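Local structure of natural cytotoxicity triggering receptor 2 (Homo sapiens, 1HKF) at residues Cys47-Ala52 with Ser96-Cys101; Ser15-Leu20 with Ser114-Leu119; Gly38-Lys43 with Tyr104-Asn109; Val59-Pro64 with Phe73-Asp78; Leu20-Gly25 with Thr89-Glu94. The protein is the extracellular immunoglobulin domain of an activating natural killer cell receptor that may make activated cells more efficient at lysing tumour cells. All blocks are in the same frame, centred on the assembly; numbering follows the deposited sequence.

Contact 1: Cys47-Ala52 with Ser96-Cys101; sequences CKEASA and SGHYWC
E49 OE1 is gripped by two donors: W100 NE1 gives it a 2.7 Å hydrogen bond across the contact, and R116 of strand 111-121 adds a salt bridge through NE. The indole bond is bent (133°) and uses the anti lone pair of the carboxylate, whose oxygen stands off the ring plane while E49 CG lies in that plane at the indole edge. OE2 meanwhile rests 3.3 Å from H98 CB. On the other face of the sheet, K48 turns CG anti to its backbone N (chi1 -170°) and runs extended over the phenol of Y99. Its CG sits 3.9 Å from the Y99 ring centroid, a CH-pi contact, and the chain goes on to S96, where NZ gives a 2.9 Å hydrogen bond to S96 O from above the carbonyl plane. In the backbone, C47 and W100 form an antiparallel hydrogen-bonded pair, with C47 N to W100 O and W100 N to C47 O both at 3.0 Å. The hydroxyl of Y99 bonds to the backbone O of D95, four residues earlier. This is the tyrosine corner at the start of strand F, here joined to strand C as in the front sheet of V-set immunoglobulin domains.

Contact 2: Ser15-Leu20 with Ser114-Leu119; sequences SKAQVL and SVRFYL
The parallel pairing of strand A' with strand G, which completes the front sheet of a V-set domain, is made here by Q18-L20 against F117-L119. The strands are zipped by three backbone hydrogen bonds: Q18 N to R116 O (3.1 Å), Y118 N to Q18 O (2.7 Å) and L20 N to Y118 O (2.6 Å). L20, F117 and L119 turn into the sandwich, toward L28 and V30 of strand 28-33. L20 CD1 meets F117 CD2 at 3.8 Å, the two side chains meeting at a slant, and L119 CD1 reaches L20 CB. At the strand entrance Q18 lays its extended chain along the inward side until NE2 lies 3.4 Å from V115 CG1. A water bound to NE2 also donates to K16 O and R116 O, so R116 O takes this bond besides the one from Q18 N. Outward, A17 CB packs on Y118 CB and, at 4.0 Å, on R116 CD. R116 has CG anti to the backbone N (chi1 -162°) and stays extended as far as NE, which carries the guanidinium past S15 and A17 toward E49. V19 shares this outward face with Y118. V23, Q21 and S22 of the second subunit pack on Q18, V19 and L20 respectively, so strand A', outermost in the sheet of its own chain, lies against its copy, on the A'-G edge typical of V-type domains.

Contact 3: Gly38-Lys43 with Tyr104-Asn109; sequences GSLYEK and YRPSDN
The phenol of Y104 is met at its edge by K43 O, which lies near the ring plane 3.5 Å from CD2. The same oxygen accepts Y104 N at 3.0 Å through a nearly straight bond (175°) in the carbonyl plane. Y104 makes both approaches compatible by keeping CG beside its backbone N (chi1 -54°), which holds the ring close to its own N-H. Two other flat groups, the carboxylate of E42 and the guanidinium of R105, belong to side chains that run alongside each other in the same direction, their planes 34° apart. They are not ion-paired: E42 OE2 stays 5.0 Å from R105 NE and touches the aliphatic CG of R105 instead, while its hydrogen bond goes to S112 OG. The R105 guanidinium in turn bonds to S110 OG through NH1. Apart from K43 and Y104, at the strand ends, these residues lie in the BC and FG loops, which in antibody variable domains carry CDR1 and CDR3 and here likewise stand next to each other at one end of the sandwich. P106 leans from the FG loop onto the BC loop, its CG 3.5 Å from Y41 O and its CD against E42 CG, with L40 CD2 more distant. E42 CB presses on Y104 O at 3.1 Å. Within the FG loop N109 N donates to R105 O, closing the turn. A water accepts from K43 N at 3.1 Å and donates to Y104 O at 2.8 Å, bridging the two backbones.

Contact 4: Val59-Pro64 with Phe73-Asp78; sequences VTSSKP and FTIWDD
V59 of strand C' faces F73 and I75 of strand D where the front and back sheets of the V-set sandwich come together at one side. The short strands 59-61 and 73-78 run nearly parallel, their axes 18° apart and 6.5 Å at closest approach, and no direct hydrogen bond joins the two segments, so side chains fill the gap. V59 takes a rotamer with CG1 lodged between its backbone N and carbonyl carbon (chi1 59°). That branch reaches both neighbours, 3.8 Å from F73 CB and 3.9 Å from I75 CD1, while CG2, anti to the N, lies against F73 O and T74 CA. F73 has a first torsion well off a staggered value (chi1 -33°); CB makes its contact with V59 while the ring leads off beyond it. I75 keeps CG1 beside its own N and continues extended, which sets CD1 3.7 Å from V59 O. Its other branch, CG2, is anti to the N and meets S61 CB at 3.8 Å. Further along, polar groups replace the aliphatic ones. D77 turns CG anti to its backbone N; K44 NZ forms a salt bridge to its OD2, which Y41 OH also hydrogen-bonds, and Y34 OH hydrogen-bonds OD1. S61 also holds OG anti to the N, 3.8 Å from D77 CB, and shares a hydrogen bond with Y41 OH. A water lies 2.8 Å from S61 OG and accepts D77 N at 3.0 Å.

Contact 5: Leu20-Gly25 with Thr89-Glu94; sequences LQSVAG and TDLREE
L91 holds CG beside its backbone N (chi1 -63°) and places CD1 in an extended chain (chi2 167°), which carries that methyl to S22 CB at 3.8 Å. S22 turns OG anti to its own N, and the hydroxyl also comes within 4.0 Å of L91 CD1. The leucine also touches L28, L119 and V121, so this side chain plugs the end of the sandwich core. Its backbone is fastened as well: L91 O accepts G25 N at 2.7 Å, in the carbonyl plane and nearly straight (167° at the hydrogen), and A24 CA approaches the same oxygen at 3.2 Å in a CA-H...O contact. G25 has a positive phi, a backbone shape that favours glycine. A water completes the link, donating to G25 O at 2.6 Å and accepting D90 N at 3.0 Å. Within its own loop D90 OD2 takes R92 NH1 in a salt bridge of 2.8 Å, met on the anti side, tilted out of the carboxylate plane. Q21, earlier in the strand, makes backbone hydrogen bonds to the second subunit. The contact joins the turn leading from strand A' to strand B with the loop between strands E and F, at the end of the V-set domain away from the BC and FG loops.

How the contacts relate
Contacts 1 and 2 build the front sheet side by side, since strands 97-104 and 111-121 are neighbours. Both are held by regular backbone bonds, and their side chains divide between core and surface. Contact 4 spans the two sheets instead, without direct hydrogen bonds, and passes from aliphatic to polar groups along its length; half of its touching residues are buried, whereas contact 3 is mostly exposed loop. Contacts 3 and 5 are loop pairs at opposite ends of the domain, centres about 32 Å apart, each with a short direct backbone hydrogen bond and a bridging water. Y41 ties contact 3 to contact 4; L20 and the L91-L119 packing tie contact 5 to contact 2, and both of these border the second subunit.

Contact 1: Cys47-Ala52 with Ser96-Cys101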
# COMPACT_ATOMS: atom_id res chain seq x y z
N CYS A 47 4.22 13.19 8.42
CA CYS A 47 4.24 13.37 9.86
C CYS A 47 2.89 13.04 10.44
O CYS A 47 1.88 13.05 9.75
CB CYS A 47 4.65 14.81 10.22
SG CYS A 47 3.47 15.96 9.46
N LYS A 48 2.86 12.75 11.73
CA LYS A 48 1.64 12.40 12.41
C LYS A 48 1.15 13.52 13.32
O LYS A 48 1.92 14.01 14.13
CB LYS A 48 1.86 11.13 13.25
CG LYS A 48 0.56 10.61 13.77
CD LYS A 48 0.68 9.25 14.43
CE LYS A 48 -0.73 8.74 14.68
NZ LYS A 48 -0.80 7.83 15.85
N GLU A 49 -0.12 13.89 13.23
CA GLU A 49 -0.62 14.96 14.09
C GLU A 49 -0.59 14.58 15.54
O GLU A 49 -1.14 13.54 15.90
CB GLU A 49 -2.08 15.33 13.80
CG GLU A 49 -2.29 16.29 12.69
CD GLU A 49 -3.75 16.53 12.36
OE1 GLU A 49 -4.06 17.02 11.27
OE2 GLU A 49 -4.65 16.18 13.28
N ALA A 50 0.01 15.43 16.38
CA ALA A 50 0.03 15.21 17.82
C ALA A 50 -0.99 16.19 18.46
O ALA A 50 -1.57 15.92 19.52
CB ALA A 50 1.42 15.42 18.39
N SER A 51 -1.22 17.33 17.79
CA SER A 51 -2.13 18.36 18.22
C SER A 51 -2.53 19.18 16.98
O SER A 51 -2.03 18.92 15.89
CB SER A 51 -1.48 19.28 19.28
OG SER A 51 -0.68 20.28 18.67
N ALA A 52 -3.42 20.15 17.12
CA ALA A 52 -3.84 20.93 15.93
C ALA A 52 -2.70 21.76 15.41
O ALA A 52 -2.77 22.29 14.29
CB ALA A 52 -5.00 21.84 16.27
N SER A 96 -2.84 4.34 14.19
CA SER A 96 -4.08 4.98 13.81
C SER A 96 -3.99 6.44 14.18
O SER A 96 -3.41 6.79 15.21
CB SER A 96 -5.27 4.32 14.52
OG SER A 96 -5.69 3.14 13.81
N GLY A 97 -4.57 7.29 13.36
CA GLY A 97 -4.49 8.71 13.67
C GLY A 97 -4.44 9.58 12.42
O GLY A 97 -4.64 9.07 11.29
N HIS A 98 -4.21 10.88 12.62
CA HIS A 98 -4.16 11.84 11.50
C HIS A 98 -2.72 12.02 11.08
O HIS A 98 -1.84 12.12 11.92
CB HIS A 98 -4.74 13.20 11.93
CG HIS A 98 -6.23 13.25 11.92
ND1 HIS A 98 -6.99 13.23 13.06
CD2 HIS A 98 -7.11 13.25 10.89
CE1 HIS A 98 -8.27 13.20 12.75
NE2 HIS A 98 -8.38 13.21 11.43
N TYR A 99 -2.51 12.10 9.78
CA TYR A 99 -1.18 12.27 9.20
C TYR A 99 -1.27 13.28 8.07
O TYR A 99 -2.34 13.53 7.52
CB TYR A 99 -0.71 10.94 8.54
CG TYR A 99 -0.36 9.79 9.49
CD1 TYR A 99 -1.36 9.03 10.10
CD2 TYR A 99 0.95 9.51 9.81
CE1 TYR A 99 -1.05 8.02 11.02
CE2 TYR A 99 1.30 8.49 10.73
CZ TYR A 99 0.29 7.75 11.33
OH TYR A 99 0.64 6.76 12.26
N TRP A 100 -0.13 13.82 7.68
CA TRP A 100 -0.05 14.74 6.54
C TRP A 100 1.19 14.41 5.75
O TRP A 100 2.24 14.12 6.32
CB TRP A 100 0.19 16.20 6.96
CG TRP A 100 -0.87 16.87 7.76
CD1 TRP A 100 -1.10 16.73 9.09
CD2 TRP A 100 -1.78 17.85 7.28
NE1 TRP A 100 -2.10 17.57 9.47
CE2 TRP A 100 -2.54 18.27 8.38
CE3 TRP A 100 -2.02 18.42 6.02
CZ2 TRP A 100 -3.55 19.25 8.26
CZ3 TRP A 100 -3.02 19.39 5.90
CH2 TRP A 100 -3.77 19.79 7.02
N CYS A 101 1.07 14.44 4.44
CA CYS A 101 2.26 14.34 3.64
C CYS A 101 2.47 15.87 3.33
O CYS A 101 1.52 16.59 3.00
CB CYS A 101 2.03 13.50 2.38
SG CYS A 101 0.88 14.27 1.26
O HOH W 1 -3.10 11.44 14.93

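Contact 2: Ser15-Leu20 with Ser114-Leu119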
# COMPACT_ATOMS: atom_id res chain seq x y z
N SER A 15 -8.58 20.14 7.91
CA SER A 15 -9.32 20.01 6.62
C SER A 15 -9.94 18.62 6.52
O SER A 15 -9.74 17.78 7.42
CB SER A 15 -8.38 20.26 5.44
OG SER A 15 -7.31 19.32 5.43
N LYS A 16 -10.71 18.35 5.45
CA LYS A 16 -11.32 17.03 5.39
C LYS A 16 -10.34 15.91 5.04
O LYS A 16 -10.06 15.63 3.85
CB LYS A 16 -12.50 16.97 4.42
CG LYS A 16 -13.44 15.84 4.83
CD LYS A 16 -14.62 15.70 3.90
CE LYS A 16 -15.54 16.92 3.92
NZ LYS A 16 -16.69 16.80 2.94
N ALA A 17 -9.88 15.27 6.11
CA ALA A 17 -8.95 14.16 6.05
C ALA A 17 -9.47 13.07 5.16
O ALA A 17 -10.64 12.76 5.20
CB ALA A 17 -8.73 13.61 7.48
N GLN A 18 -8.60 12.51 4.34
CA GLN A 18 -9.01 11.38 3.52
C GLN A 18 -8.73 10.15 4.41
O GLN A 18 -7.69 10.06 5.09
CB GLN A 18 -8.22 11.37 2.26
CG GLN A 18 -8.74 12.43 1.34
CD GLN A 18 -7.92 12.57 0.09
OE1 GLN A 18 -8.15 11.88 -0.91
NE2 GLN A 18 -6.93 13.46 0.14
N VAL A 19 -9.69 9.24 4.45
CA VAL A 19 -9.59 8.05 5.31
C VAL A 19 -8.85 6.90 4.70
O VAL A 19 -9.16 6.45 3.63
CB VAL A 19 -10.99 7.59 5.75
CG1 VAL A 19 -10.93 6.21 6.48
CG2 VAL A 19 -11.55 8.63 6.69
N LEU A 20 -7.81 6.45 5.37
CA LEU A 20 -7.07 5.28 4.84
C LEU A 20 -7.32 4.19 5.88
O LEU A 20 -7.24 4.45 7.06
CB LEU A 20 -5.57 5.57 4.79
CG LEU A 20 -5.21 6.77 3.89
CD1 LEU A 20 -3.73 6.77 3.76
CD2 LEU A 20 -5.84 6.65 2.51
N SER A 114 0.11 20.26 1.15
CA SER A 114 -0.02 19.32 2.24
C SER A 114 -1.38 18.65 2.10
O SER A 114 -2.36 19.30 1.68
CB SER A 114 0.08 20.06 3.54
OG SER A 114 -1.04 20.89 3.65
N VAL A 115 -1.44 17.35 2.42
CA VAL A 115 -2.68 16.59 2.34
C VAL A 115 -2.83 15.88 3.68
O VAL A 115 -1.88 15.29 4.19
CB VAL A 115 -2.65 15.56 1.19
CG1 VAL A 115 -3.99 14.82 1.10
CG2 VAL A 115 -2.38 16.28 -0.14
N ARG A 116 -4.02 16.00 4.27
CA ARG A 116 -4.30 15.39 5.56
C ARG A 116 -4.99 14.04 5.33
O ARG A 116 -5.86 13.91 4.43
CB ARG A 116 -5.24 16.28 6.38
CG ARG A 116 -5.25 15.95 7.85
CD ARG A 116 -6.43 16.64 8.58
NE ARG A 116 -6.19 16.67 10.03
CZ ARG A 116 -7.16 16.72 10.94
NH1 ARG A 116 -8.43 16.77 10.53
NH2 ARG A 116 -6.88 16.67 12.24
N PHE A 117 -4.60 13.05 6.14
CA PHE A 117 -5.16 11.70 6.02
C PHE A 117 -5.53 11.23 7.40
O PHE A 117 -4.94 11.69 8.38
CB PHE A 117 -4.14 10.69 5.47
CG PHE A 117 -3.72 10.97 4.05
CD1 PHE A 117 -2.61 11.79 3.78
CD2 PHE A 117 -4.42 10.43 3.00
CE1 PHE A 117 -2.24 12.06 2.44
CE2 PHE A 117 -4.04 10.70 1.69
CZ PHE A 117 -2.96 11.52 1.42
N TYR A 118 -6.53 10.34 7.46
CA TYR A 118 -6.89 9.70 8.73
C TYR A 118 -6.63 8.18 8.51
O TYR A 118 -7.27 7.53 7.62
CB TYR A 118 -8.36 9.90 9.12
CG TYR A 118 -8.59 9.45 10.55
CD1 TYR A 118 -7.97 10.10 11.60
CD2 TYR A 118 -9.39 8.38 10.86
CE1 TYR A 118 -8.12 9.67 12.91
CE2 TYR A 118 -9.56 7.95 12.20
CZ TYR A 118 -8.92 8.60 13.20
OH TYR A 118 -9.05 8.21 14.51
N LEU A 119 -5.65 7.64 9.23
CA LEU A 119 -5.30 6.21 9.13
C LEU A 119 -6.01 5.46 10.21
O LEU A 119 -5.89 5.79 11.40
CB LEU A 119 -3.80 5.93 9.36
CG LEU A 119 -3.33 4.44 9.28
CD1 LEU A 119 -3.56 3.87 7.89
CD2 LEU A 119 -1.85 4.35 9.55
O HOH W 2 -6.07 17.68 2.81
O HOH W 3 -7.31 15.30 2.59

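Contact 3: Gly38-Lys43 with Tyr104-Asn109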
# COMPACT_ATOMS: atom_id res chain seq x y z
N GLY A 38 10.93 23.32 -11.46
CA GLY A 38 12.21 23.44 -12.14
C GLY A 38 13.38 22.65 -11.56
O GLY A 38 13.27 21.47 -11.21
N SER A 39 14.50 23.34 -11.47
CA SER A 39 15.74 22.77 -10.95
C SER A 39 15.75 22.83 -9.43
O SER A 39 16.72 22.39 -8.82
CB SER A 39 16.93 23.58 -11.43
OG SER A 39 17.05 24.80 -10.68
N LEU A 40 14.71 23.42 -8.81
CA LEU A 40 14.69 23.54 -7.35
C LEU A 40 14.07 22.29 -6.65
O LEU A 40 13.03 21.75 -7.11
CB LEU A 40 13.93 24.82 -6.98
CG LEU A 40 14.81 26.08 -6.95
CD1 LEU A 40 14.06 27.27 -6.40
CD2 LEU A 40 15.98 25.79 -6.05
N TYR A 41 14.68 21.84 -5.55
CA TYR A 41 14.16 20.65 -4.88
C TYR A 41 13.47 20.90 -3.56
O TYR A 41 14.06 21.43 -2.62
CB TYR A 41 15.24 19.57 -4.63
CG TYR A 41 14.64 18.26 -4.04
CD1 TYR A 41 14.79 17.94 -2.69
CD2 TYR A 41 13.90 17.39 -4.84
CE1 TYR A 41 14.22 16.78 -2.15
CE2 TYR A 41 13.32 16.23 -4.32
CZ TYR A 41 13.49 15.94 -2.98
OH TYR A 41 12.95 14.81 -2.48
N GLU A 42 12.23 20.45 -3.48
CA GLU A 42 11.43 20.57 -2.27
C GLU A 42 11.49 19.31 -1.41
O GLU A 42 11.12 18.20 -1.87
CB GLU A 42 9.98 20.86 -2.66
CG GLU A 42 9.74 22.22 -3.40
CD GLU A 42 8.23 22.47 -3.65
OE1 GLU A 42 7.62 21.83 -4.57
OE2 GLU A 42 7.65 23.28 -2.90
N LYS A 43 11.94 19.44 -0.17
CA LYS A 43 11.93 18.27 0.69
C LYS A 43 10.49 17.75 0.88
O LYS A 43 9.52 18.52 0.90
CB LYS A 43 12.55 18.61 2.02
CG LYS A 43 13.99 18.95 1.80
CD LYS A 43 14.70 19.24 3.08
CE LYS A 43 16.18 19.45 2.76
NZ LYS A 43 16.93 19.44 4.06
N TYR A 104 7.92 21.00 1.36
CA TYR A 104 8.60 22.20 1.89
C TYR A 104 9.44 22.97 0.86
O TYR A 104 10.21 22.37 0.09
CB TYR A 104 9.51 21.78 3.04
CG TYR A 104 8.81 21.00 4.12
CD1 TYR A 104 8.14 21.66 5.14
CD2 TYR A 104 8.80 19.59 4.10
CE1 TYR A 104 7.46 20.94 6.13
CE2 TYR A 104 8.11 18.85 5.07
CZ TYR A 104 7.45 19.54 6.08
OH TYR A 104 6.75 18.83 7.03
N ARG A 105 9.30 24.29 0.86
CA ARG A 105 10.02 25.17 -0.07
C ARG A 105 11.50 25.37 0.36
O ARG A 105 11.80 25.40 1.56
CB ARG A 105 9.26 26.53 -0.22
CG ARG A 105 7.85 26.44 -0.84
CD ARG A 105 7.37 27.79 -1.36
NE ARG A 105 5.93 27.82 -1.69
CZ ARG A 105 4.96 27.99 -0.80
NH1 ARG A 105 5.26 28.16 0.49
NH2 ARG A 105 3.70 27.99 -1.18
N PRO A 106 12.38 25.50 -0.63
CA PRO A 106 13.82 25.66 -0.29
C PRO A 106 14.08 26.86 0.54
O PRO A 106 14.59 26.85 1.66
CB PRO A 106 14.49 25.71 -1.67
CG PRO A 106 13.59 24.90 -2.55
CD PRO A 106 12.19 25.25 -2.13
N SER A 107 13.65 27.92 -0.13
CA SER A 107 13.71 29.28 0.29
C SER A 107 13.41 29.48 1.75
O SER A 107 14.17 30.16 2.45
CB SER A 107 12.80 30.13 -0.59
OG SER A 107 11.55 30.35 0.02
N ASP A 108 12.33 28.91 2.28
CA ASP A 108 12.11 29.17 3.70
C ASP A 108 11.48 28.02 4.51
O ASP A 108 11.07 28.24 5.66
CB ASP A 108 11.23 30.42 3.82
CG ASP A 108 9.84 30.22 3.23
OD1 ASP A 108 9.58 29.16 2.62
OD2 ASP A 108 9.01 31.14 3.37
N ASN A 109 11.39 26.83 3.93
CA ASN A 109 10.81 25.70 4.62
C ASN A 109 9.31 25.89 4.83
O ASN A 109 8.74 25.29 5.70
CB ASN A 109 11.50 25.47 5.96
CG ASN A 109 11.51 24.01 6.34
OD1 ASN A 109 11.94 23.18 5.53
ND2 ASN A 109 11.02 23.66 7.56
O HOH W 4 12.81 22.17 0.97

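Contact 4: Val59-Pro64 with Phe73-Asp78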
# COMPACT_ATOMS: atom_id res chain seq x y z
N VAL A 59 9.37 10.73 8.65
CA VAL A 59 10.34 10.44 7.64
C VAL A 59 10.33 11.64 6.64
O VAL A 59 9.28 12.26 6.42
CB VAL A 59 10.01 9.10 6.95
CG1 VAL A 59 8.64 9.14 6.34
CG2 VAL A 59 11.04 8.77 5.89
N THR A 60 11.50 11.90 6.05
CA THR A 60 11.73 13.01 5.13
C THR A 60 12.63 12.63 3.96
O THR A 60 13.62 11.95 4.16
CB THR A 60 12.44 14.17 5.85
OG1 THR A 60 11.75 14.47 7.06
CG2 THR A 60 12.46 15.44 4.95
N SER A 61 12.27 13.08 2.76
CA SER A 61 13.12 12.86 1.57
C SER A 61 13.82 14.21 1.38
O SER A 61 13.14 15.20 1.08
CB SER A 61 12.28 12.63 0.34
OG SER A 61 13.13 12.44 -0.77
N SER A 62 15.14 14.22 1.55
CA SER A 62 15.95 15.43 1.44
C SER A 62 16.57 15.65 0.07
O SER A 62 16.98 16.75 -0.26
CB SER A 62 17.06 15.42 2.51
OG SER A 62 16.48 15.57 3.82
N LYS A 63 16.67 14.57 -0.72
CA LYS A 63 17.22 14.63 -2.06
C LYS A 63 16.38 13.73 -2.95
O LYS A 63 15.82 12.76 -2.49
CB LYS A 63 18.69 14.19 -2.05
CG LYS A 63 19.54 15.20 -1.38
CD LYS A 63 20.97 15.02 -1.75
CE LYS A 63 21.69 14.20 -0.74
NZ LYS A 63 23.04 14.81 -0.72
N PRO A 64 16.27 14.05 -4.24
CA PRO A 64 15.46 13.22 -5.14
C PRO A 64 15.94 11.78 -5.36
O PRO A 64 17.14 11.53 -5.33
CB PRO A 64 15.42 14.04 -6.43
CG PRO A 64 16.72 14.81 -6.40
CD PRO A 64 16.94 15.17 -4.94
N PHE A 73 9.21 3.41 8.27
CA PHE A 73 8.76 4.42 7.30
C PHE A 73 9.75 4.81 6.24
O PHE A 73 10.92 5.03 6.54
CB PHE A 73 8.36 5.71 8.01
CG PHE A 73 7.76 5.53 9.36
CD1 PHE A 73 6.41 5.24 9.47
CD2 PHE A 73 8.52 5.64 10.52
CE1 PHE A 73 5.83 5.05 10.73
CE2 PHE A 73 7.94 5.45 11.77
CZ PHE A 73 6.61 5.16 11.89
N THR A 74 9.31 4.91 4.99
CA THR A 74 10.24 5.33 3.95
C THR A 74 9.52 6.18 2.95
O THR A 74 8.31 6.17 2.93
CB THR A 74 10.84 4.16 3.21
OG1 THR A 74 9.79 3.46 2.52
CG2 THR A 74 11.52 3.21 4.21
N ILE A 75 10.27 6.90 2.12
CA ILE A 75 9.68 7.71 1.07
C ILE A 75 10.49 7.49 -0.19
O ILE A 75 11.68 7.36 -0.14
CB ILE A 75 9.70 9.27 1.40
CG1 ILE A 75 8.60 9.63 2.39
CG2 ILE A 75 9.48 10.11 0.11
CD1 ILE A 75 8.70 11.06 2.94
N TRP A 76 9.83 7.40 -1.32
CA TRP A 76 10.59 7.36 -2.51
C TRP A 76 10.01 8.56 -3.25
O TRP A 76 8.80 8.61 -3.49
CB TRP A 76 10.35 6.10 -3.36
CG TRP A 76 11.04 6.23 -4.68
CD1 TRP A 76 10.46 6.53 -5.87
CD2 TRP A 76 12.45 6.12 -4.94
NE1 TRP A 76 11.43 6.60 -6.87
CE2 TRP A 76 12.65 6.35 -6.31
CE3 TRP A 76 13.57 5.83 -4.13
CZ2 TRP A 76 13.92 6.29 -6.91
CZ3 TRP A 76 14.83 5.77 -4.72
CH2 TRP A 76 14.99 5.99 -6.10
N ASP A 77 10.86 9.54 -3.58
CA ASP A 77 10.38 10.72 -4.31
C ASP A 77 11.09 10.92 -5.61
O ASP A 77 12.32 10.94 -5.67
CB ASP A 77 10.53 11.96 -3.45
CG ASP A 77 10.19 13.22 -4.20
OD1 ASP A 77 9.19 13.17 -4.94
OD2 ASP A 77 10.91 14.24 -4.03
N ASP A 78 10.34 11.07 -6.68
CA ASP A 78 10.97 11.32 -7.94
C ASP A 78 10.24 12.44 -8.67
O ASP A 78 9.18 12.22 -9.23
CB ASP A 78 10.99 10.08 -8.85
CG ASP A 78 11.70 10.36 -10.20
OD1 ASP A 78 12.22 11.51 -10.39
OD2 ASP A 78 11.76 9.46 -11.06
O HOH W 5 13.50 10.01 -2.20

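Contact 5: Leu20-Gly25 with Thr89-Glu94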
# COMPACT_ATOMS: atom_id res chain seq x y z
N LEU A 20 -7.81 6.45 5.37
CA LEU A 20 -7.07 5.28 4.84
C LEU A 20 -7.32 4.19 5.88
O LEU A 20 -7.24 4.45 7.06
CB LEU A 20 -5.57 5.57 4.79
CG LEU A 20 -5.21 6.77 3.89
CD1 LEU A 20 -3.73 6.77 3.76
CD2 LEU A 20 -5.84 6.65 2.51
N GLN A 21 -7.57 2.98 5.46
CA GLN A 21 -7.88 1.93 6.44
C GLN A 21 -7.19 0.61 6.10
O GLN A 21 -7.23 0.17 4.96
CB GLN A 21 -9.41 1.71 6.46
CG GLN A 21 -9.86 0.53 7.29
CD GLN A 21 -11.38 0.55 7.67
OE1 GLN A 21 -12.18 1.43 7.21
NE2 GLN A 21 -11.78 -0.41 8.51
N SER A 22 -6.59 -0.02 7.09
CA SER A 22 -5.96 -1.32 6.82
C SER A 22 -6.02 -2.14 8.11
O SER A 22 -6.73 -1.77 9.03
CB SER A 22 -4.49 -1.15 6.42
OG SER A 22 -3.96 -2.35 5.87
N VAL A 23 -5.27 -3.25 8.17
CA VAL A 23 -5.25 -4.08 9.35
C VAL A 23 -3.84 -4.32 9.79
O VAL A 23 -2.91 -4.20 8.99
CB VAL A 23 -6.01 -5.44 9.13
CG1 VAL A 23 -7.49 -5.14 8.82
CG2 VAL A 23 -5.41 -6.25 8.01
N ALA A 24 -3.67 -4.64 11.07
CA ALA A 24 -2.38 -4.83 11.65
C ALA A 24 -1.55 -5.82 10.86
O ALA A 24 -2.06 -6.80 10.30
CB ALA A 24 -2.52 -5.24 13.08
N GLY A 25 -0.25 -5.55 10.78
CA GLY A 25 0.64 -6.39 10.00
C GLY A 25 0.74 -5.89 8.57
O GLY A 25 1.76 -6.10 7.95
N THR A 89 5.41 0.20 7.05
CA THR A 89 5.30 -1.25 7.10
C THR A 89 4.93 -1.70 8.49
O THR A 89 5.03 -0.91 9.50
CB THR A 89 6.61 -2.00 6.69
OG1 THR A 89 7.63 -1.68 7.61
CG2 THR A 89 7.09 -1.59 5.33
N ASP A 90 4.42 -2.93 8.53
CA ASP A 90 4.06 -3.52 9.81
C ASP A 90 3.10 -2.66 10.63
O ASP A 90 3.37 -2.36 11.80
CB ASP A 90 5.34 -3.74 10.63
CG ASP A 90 5.08 -4.64 11.82
OD1 ASP A 90 4.32 -5.65 11.63
OD2 ASP A 90 5.61 -4.34 12.94
N LEU A 91 1.99 -2.26 10.04
CA LEU A 91 1.04 -1.41 10.78
C LEU A 91 0.59 -2.07 12.09
O LEU A 91 0.39 -3.28 12.14
CB LEU A 91 -0.20 -1.09 9.92
CG LEU A 91 0.13 -0.29 8.65
CD1 LEU A 91 -1.04 -0.24 7.64
CD2 LEU A 91 0.59 1.11 9.10
N ARG A 92 0.46 -1.22 13.11
CA ARG A 92 -0.04 -1.55 14.43
C ARG A 92 -1.22 -0.62 14.71
O ARG A 92 -1.31 0.52 14.17
CB ARG A 92 1.01 -1.32 15.53
CG ARG A 92 2.05 -2.37 15.54
CD ARG A 92 3.14 -1.99 14.57
NE ARG A 92 4.01 -1.02 15.20
CZ ARG A 92 5.31 -1.22 15.36
NH1 ARG A 92 5.86 -2.35 14.92
NH2 ARG A 92 6.03 -0.30 15.99
N GLU A 93 -2.10 -1.07 15.60
CA GLU A 93 -3.28 -0.32 16.00
C GLU A 93 -2.94 1.13 16.38
O GLU A 93 -3.69 2.05 16.03
CB GLU A 93 -3.94 -1.04 17.18
CG GLU A 93 -5.25 -0.43 17.70
CD GLU A 93 -5.69 -1.05 19.06
OE1 GLU A 93 -5.55 -0.37 20.13
OE2 GLU A 93 -6.15 -2.21 19.03
N GLU A 94 -1.81 1.31 17.06
CA GLU A 94 -1.32 2.58 17.54
C GLU A 94 -0.89 3.54 16.45
O GLU A 94 -0.62 4.70 16.74
CB GLU A 94 -0.12 2.40 18.46
CG GLU A 94 -0.43 1.80 19.80
CD GLU A 94 -0.63 0.30 19.74
OE1 GLU A 94 -0.35 -0.30 18.66
OE2 GLU A 94 -1.07 -0.28 20.78
O HOH W 6 3.71 -5.13 6.58